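Long-range contacts in citryl-spermidine/3,4-dihydroxybenzoyl-citryl-spermidine:spermidine ligase (Bacillus anthracis, PDB 3TO3), which catalyses the ATP-dependent condensation of spermidine with citryl-spermidine intermediates during the biosynthesis of the siderophore petrobactin: residues B[189-194]-B[247-251]; B[423-427]-B[542-547]; B[536-540]-B[591-596]. One frame throughout, in Å; residues are numbered along the deposited sequence.

Contact 1. Residues B[189-194]-B[247-251]; sequences IKLIWI and HPWQW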
loop_
_atom_site.group_PDB
_atom_site.type_symbol
_atom_site.label_atom_id
_atom_site.label_comp_id
_atom_site.label_asym_id
_atom_site.label_seq_id
_atom_site.Cartn_x
_atom_site.Cartn_y
_atom_site.Cartn_z
ATOM N N ILE B 189 -4.769 21.439 -11.620
ATOM C CA ILE B 189 -5.313 21.042 -10.323
ATOM C C ILE B 189 -5.259 22.195 -9.329
ATOM O O ILE B 189 -4.501 23.153 -9.506
ATOM C CB ILE B 189 -4.593 19.805 -9.748
ATOM C CG1 ILE B 189 -3.343 20.210 -8.975
ATOM C CG2 ILE B 189 -4.207 18.846 -10.867
ATOM C CD1 ILE B 189 -2.231 19.164 -9.018
ATOM N N LYS B 190 -6.083 22.093 -8.295
ATOM C CA LYS B 190 -6.201 23.123 -7.274
ATOM C C LYS B 190 -5.491 22.619 -6.065
ATOM O O LYS B 190 -5.619 21.454 -5.732
ATOM C CB LYS B 190 -7.650 23.301 -6.847
ATOM C CG LYS B 190 -8.585 23.648 -7.931
ATOM C CD LYS B 190 -8.277 24.998 -8.450
ATOM C CE LYS B 190 -9.549 25.661 -8.914
ATOM N NZ LYS B 190 -9.184 26.937 -9.562
ATOM N N LEU B 191 -4.782 23.497 -5.375
ATOM C CA LEU B 191 -4.231 23.138 -4.090
ATOM C C LEU B 191 -5.367 23.201 -3.101
ATOM O O LEU B 191 -6.308 23.980 -3.280
ATOM C CB LEU B 191 -3.114 24.090 -3.699
ATOM C CG LEU B 191 -1.964 24.064 -4.699
ATOM C CD1 LEU B 191 -0.894 25.015 -4.264
ATOM C CD2 LEU B 191 -1.437 22.695 -4.716
ATOM N N ILE B 192 -5.308 22.332 -2.098
ATOM C CA ILE B 192 -6.187 22.420 -0.948
ATOM C C ILE B 192 -5.500 23.283 0.119
ATOM O O ILE B 192 -4.349 23.038 0.454
ATOM C CB ILE B 192 -6.455 21.009 -0.363
ATOM C CG1 ILE B 192 -7.109 20.089 -1.420
ATOM C CG2 ILE B 192 -7.233 21.117 0.952
ATOM C CD1 ILE B 192 -8.333 20.669 -2.141
ATOM N N TRP B 193 -6.189 24.294 0.632
ATOM C CA TRP B 193 -5.671 25.086 1.750
ATOM C C TRP B 193 -6.186 24.565 3.067
ATOM O O TRP B 193 -7.396 24.379 3.226
ATOM C CB TRP B 193 -6.097 26.557 1.624
ATOM C CG TRP B 193 -5.249 27.324 0.678
ATOM C CD1 TRP B 193 -5.570 27.682 -0.586
ATOM C CD2 TRP B 193 -3.902 27.764 0.894
ATOM N NE1 TRP B 193 -4.524 28.332 -1.168
ATOM C CE2 TRP B 193 -3.483 28.399 -0.280
ATOM C CE3 TRP B 193 -3.021 27.701 1.980
ATOM C CZ2 TRP B 193 -2.211 28.977 -0.413
ATOM C CZ3 TRP B 193 -1.781 28.264 1.857
ATOM C CH2 TRP B 193 -1.379 28.900 0.659
ATOM N N ILE B 194 -5.279 24.333 4.019
ATOM C CA ILE B 194 -5.697 23.981 5.369
ATOM C C ILE B 194 -5.110 24.967 6.379
ATOM O O ILE B 194 -4.066 25.563 6.149
ATOM C CB ILE B 194 -5.256 22.520 5.808
ATOM C CG1 ILE B 194 -3.741 22.453 6.017
ATOM C CG2 ILE B 194 -5.740 21.456 4.833
ATOM C CD1 ILE B 194 -3.241 21.179 6.588
ATOM N N HIS B 247 -1.331 19.024 -1.657
ATOM C CA HIS B 247 -1.671 18.382 -2.922
ATOM C C HIS B 247 -3.025 17.711 -2.752
ATOM O O HIS B 247 -3.242 17.041 -1.775
ATOM C CB HIS B 247 -0.617 17.347 -3.250
ATOM C CG HIS B 247 -0.707 16.807 -4.636
ATOM N ND1 HIS B 247 -1.807 16.114 -5.094
ATOM C CD2 HIS B 247 0.173 16.853 -5.665
ATOM C CE1 HIS B 247 -1.604 15.771 -6.355
ATOM N NE2 HIS B 247 -0.412 16.207 -6.725
ATOM N N PRO B 248 -3.941 17.881 -3.705
ATOM C CA PRO B 248 -5.256 17.257 -3.505
ATOM C C PRO B 248 -5.194 15.730 -3.427
ATOM O O PRO B 248 -6.065 15.178 -2.758
ATOM C CB PRO B 248 -6.075 17.714 -4.731
ATOM C CG PRO B 248 -5.046 18.052 -5.786
ATOM C CD PRO B 248 -3.786 18.482 -5.046
ATOM N N TRP B 249 -4.212 15.065 -4.044
ATOM C CA TRP B 249 -4.102 13.588 -3.863
ATOM C C TRP B 249 -3.682 13.289 -2.438
ATOM O O TRP B 249 -4.165 12.338 -1.819
ATOM C CB TRP B 249 -3.090 12.893 -4.804
ATOM C CG TRP B 249 -3.087 11.384 -4.695
ATOM C CD1 TRP B 249 -3.780 10.508 -5.484
ATOM C CD2 TRP B 249 -2.370 10.574 -3.738
ATOM N NE1 TRP B 249 -3.532 9.222 -5.091
ATOM C CE2 TRP B 249 -2.678 9.228 -4.022
ATOM C CE3 TRP B 249 -1.478 10.859 -2.687
ATOM C CZ2 TRP B 249 -2.151 8.156 -3.282
ATOM C CZ3 TRP B 249 -0.935 9.794 -1.953
ATOM C CH2 TRP B 249 -1.284 8.461 -2.253
ATOM N N GLN B 250 -2.775 14.107 -1.927
ATOM C CA GLN B 250 -2.263 13.912 -0.585
ATOM C C GLN B 250 -3.373 14.132 0.426
ATOM O O GLN B 250 -3.515 13.362 1.386
ATOM C CB GLN B 250 -1.100 14.843 -0.299
ATOM C CG GLN B 250 -0.558 14.653 1.103
ATOM C CD GLN B 250 0.409 13.492 1.170
ATOM O OE1 GLN B 250 0.397 12.610 0.317
ATOM N NE2 GLN B 250 1.268 13.498 2.163
ATOM N N TRP B 251 -4.194 15.146 0.179
ATOM C CA TRP B 251 -5.258 15.489 1.121
ATOM C C TRP B 251 -6.286 14.359 1.193
ATOM O O TRP B 251 -6.628 13.892 2.266
ATOM C CB TRP B 251 -5.929 16.824 0.762
ATOM C CG TRP B 251 -7.160 17.147 1.548
ATOM C CD1 TRP B 251 -8.431 17.179 1.076
ATOM C CD2 TRP B 251 -7.245 17.487 2.943
ATOM N NE1 TRP B 251 -9.304 17.502 2.071
ATOM C CE2 TRP B 251 -8.609 17.702 3.232
ATOM C CE3 TRP B 251 -6.304 17.619 3.977
ATOM C CZ2 TRP B 251 -9.070 18.045 4.523
ATOM C CZ3 TRP B 251 -6.755 17.975 5.259
ATOM C CH2 TRP B 251 -8.133 18.182 5.515
#
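I189 lays CD1 obliquely against the imidazole of H247, 4.2 Å from NE2, while its CG1 meets CG of P248; chi1 of 86° sets CG1 between the backbone N and the carbonyl carbon, from where this arm reaches both residues. K190 contributes backbone: its O lies 3.5 Å from P248 CG, a van der Waals contact with the pyrrolidine carbons, while its ammonium turns away to D277 and the carbonyl of A275. I192 makes the central contact with both of its branches. CG1 rests 4.0 Å from P248 CA, and CG2 stands over one face of the W251 indole, 4.0 Å from the centroid of the five-membered ring and 9° off its normal, a CH-pi contact. Further along, I194 brings CG2 obliquely to the same indole, 3.7 Å from W251 CZ3. W251 NE1 is hydrogen-bonded to H8 of the second subunit, whose M4 also packs on I192 and P248. In the facing segment H247 is the N-cap of helix 248-258: its ND1 accepts from W249 N (2.8 Å) in the ring plane. Strand 192-197 is the middle of a three-stranded antiparallel sheet, and the helix that follows its outer strand 241-246 packs back on this central strand, beside the dimer interface.

Contact 2. Residues B[423-427]-B[542-547]; sequences IPVIH and EIENHF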
loop_
_atom_site.group_PDB
_atom_site.type_symbol
_atom_site.label_atom_id
_atom_site.label_comp_id
_atom_site.label_asym_id
_atom_site.label_seq_id
_atom_site.Cartn_x
_atom_site.Cartn_y
_atom_site.Cartn_z
ATOM N N ILE B 423 30.888 24.512 -15.875
ATOM C CA ILE B 423 31.954 25.234 -15.197
ATOM C C ILE B 423 31.521 25.921 -13.882
ATOM O O ILE B 423 32.243 25.845 -12.895
ATOM C CB ILE B 423 32.658 26.201 -16.163
ATOM C CG1 ILE B 423 33.251 25.407 -17.332
ATOM C CG2 ILE B 423 33.737 27.058 -15.442
ATOM C CD1 ILE B 423 34.219 24.331 -16.910
ATOM N N PRO B 424 30.348 26.585 -13.864
ATOM C CA PRO B 424 29.988 27.316 -12.642
ATOM C C PRO B 424 29.688 26.377 -11.488
ATOM O O PRO B 424 29.951 26.732 -10.353
ATOM C CB PRO B 424 28.731 28.095 -13.035
ATOM C CG PRO B 424 28.763 28.132 -14.537
ATOM C CD PRO B 424 29.367 26.816 -14.937
ATOM N N VAL B 425 29.137 25.204 -11.766
ATOM C CA VAL B 425 28.953 24.233 -10.711
ATOM C C VAL B 425 30.303 23.838 -10.121
ATOM O O VAL B 425 30.452 23.784 -8.903
ATOM C CB VAL B 425 28.236 22.955 -11.207
ATOM C CG1 VAL B 425 28.102 21.979 -10.069
ATOM C CG2 VAL B 425 26.858 23.282 -11.806
ATOM N N ILE B 426 31.288 23.572 -10.981
ATOM C CA ILE B 426 32.616 23.146 -10.517
ATOM C C ILE B 426 33.308 24.308 -9.805
ATOM O O ILE B 426 33.979 24.129 -8.776
ATOM C CB ILE B 426 33.487 22.610 -11.698
ATOM C CG1 ILE B 426 32.838 21.357 -12.279
ATOM C CG2 ILE B 426 34.891 22.277 -11.252
ATOM C CD1 ILE B 426 33.522 20.806 -13.523
ATOM N N HIS B 427 33.125 25.511 -10.355
ATOM C CA HIS B 427 33.621 26.704 -9.700
ATOM C C HIS B 427 33.121 26.847 -8.254
ATOM O O HIS B 427 33.903 27.157 -7.363
ATOM C CB HIS B 427 33.263 27.945 -10.496
ATOM C CG HIS B 427 33.886 29.187 -9.960
ATOM N ND1 HIS B 427 35.149 29.601 -10.330
ATOM C CD2 HIS B 427 33.429 30.103 -9.074
ATOM C CE1 HIS B 427 35.445 30.726 -9.692
ATOM N NE2 HIS B 427 34.416 31.055 -8.931
ATOM N N GLU B 542 38.058 22.749 -21.258
ATOM C CA GLU B 542 37.254 23.812 -20.678
ATOM C C GLU B 542 37.479 24.029 -19.182
ATOM O O GLU B 542 37.503 25.171 -18.715
ATOM C CB GLU B 542 35.778 23.602 -20.977
ATOM C CG GLU B 542 35.531 23.658 -22.437
ATOM C CD GLU B 542 35.919 24.987 -23.039
ATOM O OE1 GLU B 542 36.135 25.957 -22.271
ATOM O OE2 GLU B 542 36.001 25.055 -24.286
ATOM N N ILE B 543 37.637 22.941 -18.441
ATOM C CA ILE B 543 37.937 23.034 -17.027
ATOM C C ILE B 543 39.286 23.733 -16.920
ATOM O O ILE B 543 39.427 24.706 -16.192
ATOM C CB ILE B 543 37.967 21.630 -16.348
ATOM C CG1 ILE B 543 36.552 21.073 -16.166
ATOM C CG2 ILE B 543 38.679 21.682 -14.998
ATOM C CD1 ILE B 543 36.524 19.484 -15.924
ATOM N N GLU B 544 40.274 23.250 -17.670
ATOM C CA GLU B 544 41.607 23.849 -17.642
ATOM C C GLU B 544 41.582 25.331 -18.015
ATOM O O GLU B 544 42.246 26.136 -17.373
ATOM C CB GLU B 544 42.586 23.106 -18.557
ATOM C CG GLU B 544 43.088 21.777 -18.002
ATOM C CD GLU B 544 43.879 21.900 -16.703
ATOM O OE1 GLU B 544 44.753 22.793 -16.597
ATOM O OE2 GLU B 544 43.633 21.078 -15.787
ATOM N N ASN B 545 40.821 25.662 -19.054
ATOM C CA ASN B 545 40.709 27.039 -19.515
ATOM C C ASN B 545 40.192 27.970 -18.398
ATOM O O ASN B 545 40.696 29.096 -18.230
ATOM C CB ASN B 545 39.831 27.127 -20.784
ATOM C CG ASN B 545 40.615 26.852 -22.088
ATOM O OD1 ASN B 545 40.026 26.523 -23.126
ATOM N ND2 ASN B 545 41.938 26.999 -22.034
ATOM N N HIS B 546 39.203 27.490 -17.634
ATOM C CA HIS B 546 38.618 28.249 -16.525
ATOM C C HIS B 546 39.643 28.468 -15.420
ATOM O O HIS B 546 39.934 29.603 -15.047
ATOM C CB HIS B 546 37.407 27.546 -15.912
ATOM C CG HIS B 546 36.843 28.268 -14.726
ATOM N ND1 HIS B 546 36.101 29.427 -14.843
ATOM C CD2 HIS B 546 36.926 28.008 -13.399
ATOM C CE1 HIS B 546 35.747 29.846 -13.640
ATOM N NE2 HIS B 546 36.240 29.006 -12.747
ATOM N N PHE B 547 40.203 27.371 -14.918
ATOM C CA PHE B 547 41.094 27.452 -13.766
ATOM C C PHE B 547 42.447 28.085 -14.047
ATOM O O PHE B 547 43.146 28.488 -13.117
ATOM C CB PHE B 547 41.196 26.112 -13.033
ATOM C CG PHE B 547 39.962 25.785 -12.282
ATOM C CD1 PHE B 547 39.132 24.765 -12.689
ATOM C CD2 PHE B 547 39.588 26.557 -11.198
ATOM C CE1 PHE B 547 37.950 24.480 -12.003
ATOM C CE2 PHE B 547 38.408 26.286 -10.505
ATOM C CZ PHE B 547 37.596 25.256 -10.900
#
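H546 and H427 meet rim to rim, their imidazole planes at 85°, and share a hydrogen bond of 2.7 Å between H427 ND1 and H546 NE2; either ring could be the donor. One face of the H546 ring carries I423 CG2, 3.6 Å from the centroid and displaced toward the rim, whereas H427 ND1 lies at its edge, near the ring plane. The F547 ring takes H546 CD2 over the centre of one face and has I426 CG2 at its edge, 3.8 Å from CE1. H427 projects CG anti to its backbone N (chi1 -173°), which carries the ring across to the other helix; its NE2 is bonded to D335, so both imidazole nitrogens of this buried residue have partners. The contact joins helices 410-432 and 532-547 of the FhuF-like region; the axes of segments 423-427 and 542-547 cross at -56°, 10.8 Å apart at closest approach, I423 lying where the backbones come nearest. Here the packing is aliphatic: I423 CD1 reaches over the backbone to I543 CA (3.9 Å), and I426 CD1 crosses I543 at about a right angle, 4.0 Å from CG1. E542 directs its carboxylate back to helix 410-432, with R415 in a salt bridge to OE2 and Q419 bonded to OE1.

Contact 3. Residues B[536-540]-B[591-596]; sequences WMIVV and PLYRAR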
loop_
_atom_site.group_PDB
_atom_site.type_symbol
_atom_site.label_atom_id
_atom_site.label_comp_id
_atom_site.label_asym_id
_atom_site.label_seq_id
_atom_site.Cartn_x
_atom_site.Cartn_y
_atom_site.Cartn_z
ATOM N N TRP B 536 35.149 13.991 -23.825
ATOM C CA TRP B 536 35.844 14.213 -22.560
ATOM C C TRP B 536 37.077 15.106 -22.708
ATOM O O TRP B 536 37.441 15.839 -21.780
ATOM C CB TRP B 536 36.124 12.891 -21.804
ATOM C CG TRP B 536 34.808 12.249 -21.413
ATOM C CD1 TRP B 536 34.223 11.141 -21.975
ATOM C CD2 TRP B 536 33.879 12.737 -20.435
ATOM N NE1 TRP B 536 32.995 10.907 -21.383
ATOM C CE2 TRP B 536 32.770 11.870 -20.435
ATOM C CE3 TRP B 536 33.887 13.817 -19.544
ATOM C CZ2 TRP B 536 31.688 12.051 -19.580
ATOM C CZ3 TRP B 536 32.806 13.998 -18.701
ATOM C CH2 TRP B 536 31.728 13.114 -18.714
HETATM N N MSE B 537 37.707 15.073 -23.874
HETATM C CA MSE B 537 38.827 15.962 -24.105
HETATM C C MSE B 537 38.387 17.423 -24.205
HETATM O O MSE B 537 39.185 18.323 -24.000
HETATM C CB MSE B 537 39.628 15.542 -25.343
HETATM C CG MSE B 537 40.476 14.282 -25.128
HETATM SE SE MSE B 537 41.769 13.959 -26.568
HETATM C CE MSE B 537 40.573 13.365 -27.980
ATOM N N ILE B 538 37.124 17.661 -24.531
ATOM C CA ILE B 538 36.612 19.019 -24.541
ATOM C C ILE B 538 36.299 19.469 -23.141
ATOM O O ILE B 538 36.532 20.621 -22.778
ATOM C CB ILE B 538 35.371 19.163 -25.423
ATOM C CG1 ILE B 538 35.809 19.230 -26.894
ATOM C CG2 ILE B 538 34.597 20.408 -25.020
ATOM C CD1 ILE B 538 34.686 19.141 -27.871
ATOM N N VAL B 539 35.763 18.540 -22.355
ATOM C CA VAL B 539 35.449 18.820 -20.971
ATOM C C VAL B 539 36.724 19.184 -20.206
ATOM O O VAL B 539 36.766 20.210 -19.517
ATOM C CB VAL B 539 34.688 17.664 -20.308
ATOM C CG1 VAL B 539 34.523 17.928 -18.811
ATOM C CG2 VAL B 539 33.318 17.520 -20.962
ATOM N N VAL B 540 37.767 18.373 -20.354
ATOM C CA VAL B 540 39.050 18.737 -19.761
ATOM C C VAL B 540 39.583 20.132 -20.203
ATOM O O VAL B 540 39.917 20.967 -19.366
ATOM C CB VAL B 540 40.088 17.639 -19.978
ATOM C CG1 VAL B 540 41.430 18.073 -19.473
ATOM C CG2 VAL B 540 39.636 16.372 -19.261
ATOM N N PRO B 591 36.933 8.921 -17.084
ATOM C CA PRO B 591 37.344 9.349 -18.430
ATOM C C PRO B 591 38.099 10.692 -18.402
ATOM O O PRO B 591 38.858 10.949 -19.324
ATOM C CB PRO B 591 36.005 9.469 -19.194
ATOM C CG PRO B 591 34.994 9.846 -18.095
ATOM C CD PRO B 591 35.474 9.084 -16.854
ATOM N N LEU B 592 37.946 11.509 -17.357
ATOM C CA LEU B 592 38.717 12.766 -17.332
ATOM C C LEU B 592 40.196 12.482 -17.211
ATOM O O LEU B 592 41.012 13.278 -17.647
ATOM C CB LEU B 592 38.296 13.690 -16.218
ATOM C CG LEU B 592 36.843 14.106 -16.234
ATOM C CD1 LEU B 592 36.660 15.201 -15.190
ATOM C CD2 LEU B 592 36.555 14.624 -17.587
ATOM N N TYR B 593 40.547 11.327 -16.642
ATOM C CA TYR B 593 41.956 10.995 -16.471
ATOM C C TYR B 593 42.710 10.832 -17.782
ATOM O O TYR B 593 43.752 11.426 -17.971
ATOM C CB TYR B 593 42.108 9.724 -15.672
ATOM C CG TYR B 593 43.519 9.228 -15.638
ATOM C CD1 TYR B 593 43.896 8.105 -16.352
ATOM C CD2 TYR B 593 44.487 9.884 -14.890
ATOM C CE1 TYR B 593 45.219 7.647 -16.328
ATOM C CE2 TYR B 593 45.798 9.430 -14.852
ATOM C CZ TYR B 593 46.159 8.313 -15.570
ATOM O OH TYR B 593 47.472 7.855 -15.534
ATOM N N ARG B 594 42.201 9.998 -18.677
ATOM C CA ARG B 594 42.917 9.767 -19.919
ATOM C C ARG B 594 42.846 11.012 -20.790
ATOM O O ARG B 594 43.807 11.381 -21.445
ATOM C CB ARG B 594 42.366 8.557 -20.677
ATOM C CG ARG B 594 43.259 8.154 -21.860
ATOM C CD ARG B 594 42.947 6.752 -22.372
ATOM N NE ARG B 594 43.820 6.355 -23.480
ATOM C CZ ARG B 594 43.513 6.501 -24.767
ATOM N NH1 ARG B 594 44.369 6.103 -25.705
ATOM N NH2 ARG B 594 42.348 7.041 -25.116
ATOM N N ALA B 595 41.697 11.667 -20.777
ATOM C CA ALA B 595 41.548 12.872 -21.545
ATOM C C ALA B 595 42.619 13.913 -21.135
ATOM O O ALA B 595 43.266 14.526 -21.993
ATOM C CB ALA B 595 40.143 13.418 -21.372
ATOM N N ARG B 596 42.826 14.088 -19.829
ATOM C CA ARG B 596 43.878 14.988 -19.359
ATOM C C ARG B 596 45.283 14.534 -19.792
ATOM O O ARG B 596 46.086 15.340 -20.227
ATOM C CB ARG B 596 43.811 15.170 -17.848
ATOM C CG ARG B 596 45.000 15.913 -17.272
ATOM C CD ARG B 596 44.946 17.394 -17.534
ATOM N NE ARG B 596 46.036 18.071 -16.839
ATOM C CZ ARG B 596 46.595 19.205 -17.241
ATOM N NH1 ARG B 596 46.168 19.803 -18.340
ATOM N NH2 ARG B 596 47.588 19.732 -16.545
#
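Two helices of the C-terminal part of the ligase, 532-547 and 591-600, cross here; the axes of segments 536-540 and 591-596 make an angle of -78° and approach to 8.5 Å, a closeness consistent with the small A595 at the crossing. The CA atoms of M537 and A595 are only 4.8 Å apart. A595 CB fits between the side chains and backbone of the first helix: it lies 3.7 Å from W536 O and 3.7 Å from V540 CG2, with CG of the selenomethionine M537 also beside it. At one end of the crossing the pyrrolidine of P591 covers a face of the W536 indole. P591 CB stands 3.8 Å from the centroid of the five-membered ring, 14° off its normal, as a CH-pi contact, and CG lies farther over the indole, above its centre. The indole NE1 is bonded to T77, which ties this corner to the N-terminal region, and F513 of helix 502-528 meets the ring edge-to-face. L592 sends CD2 obliquely to W536 CE3, 3.4 Å away, and the same methyl also touches V539 CG1 and V540 CG2. At the opposite end V540 points its two methyls at different residues: CG1, anti to the backbone N (chi1 175°), meets R596 CA at 3.9 Å, whereas CG2 turns back to L592 and A595. R596 runs its aliphatic part across V540 at about a right angle, CD lying 4.1 Å from V540 CG1, before its NH1 bonds to N599. Such an apolar helix-helix crossing packs the C-terminal helix 591-600 on helix 532-547, with P591 lying on W536.

Overall arrangement
Contacts 2 and 3 share helix 532-547: its earlier turns meet the C-terminal helix 591-600 and its last turns meet helix 410-432. Their centres are 13 Å apart, and they touch where E544 CD lies 3.5 Å from R596 NH1. Contact 1 lies on the opposite side of the chain's centre, its centre 43 Å from that of contact 2 and 48 Å from that of contact 3, in the IucA/IucC range and beside the second subunit. The bound ATP lies about 10 Å from the side chain of H247 in contact 1 and about 14 Å from that of W536 in contact 3. The side chain of H247 is also about 6 Å from that of the ATP-binding R285, whereas contact 2 is remote from the annotated sites.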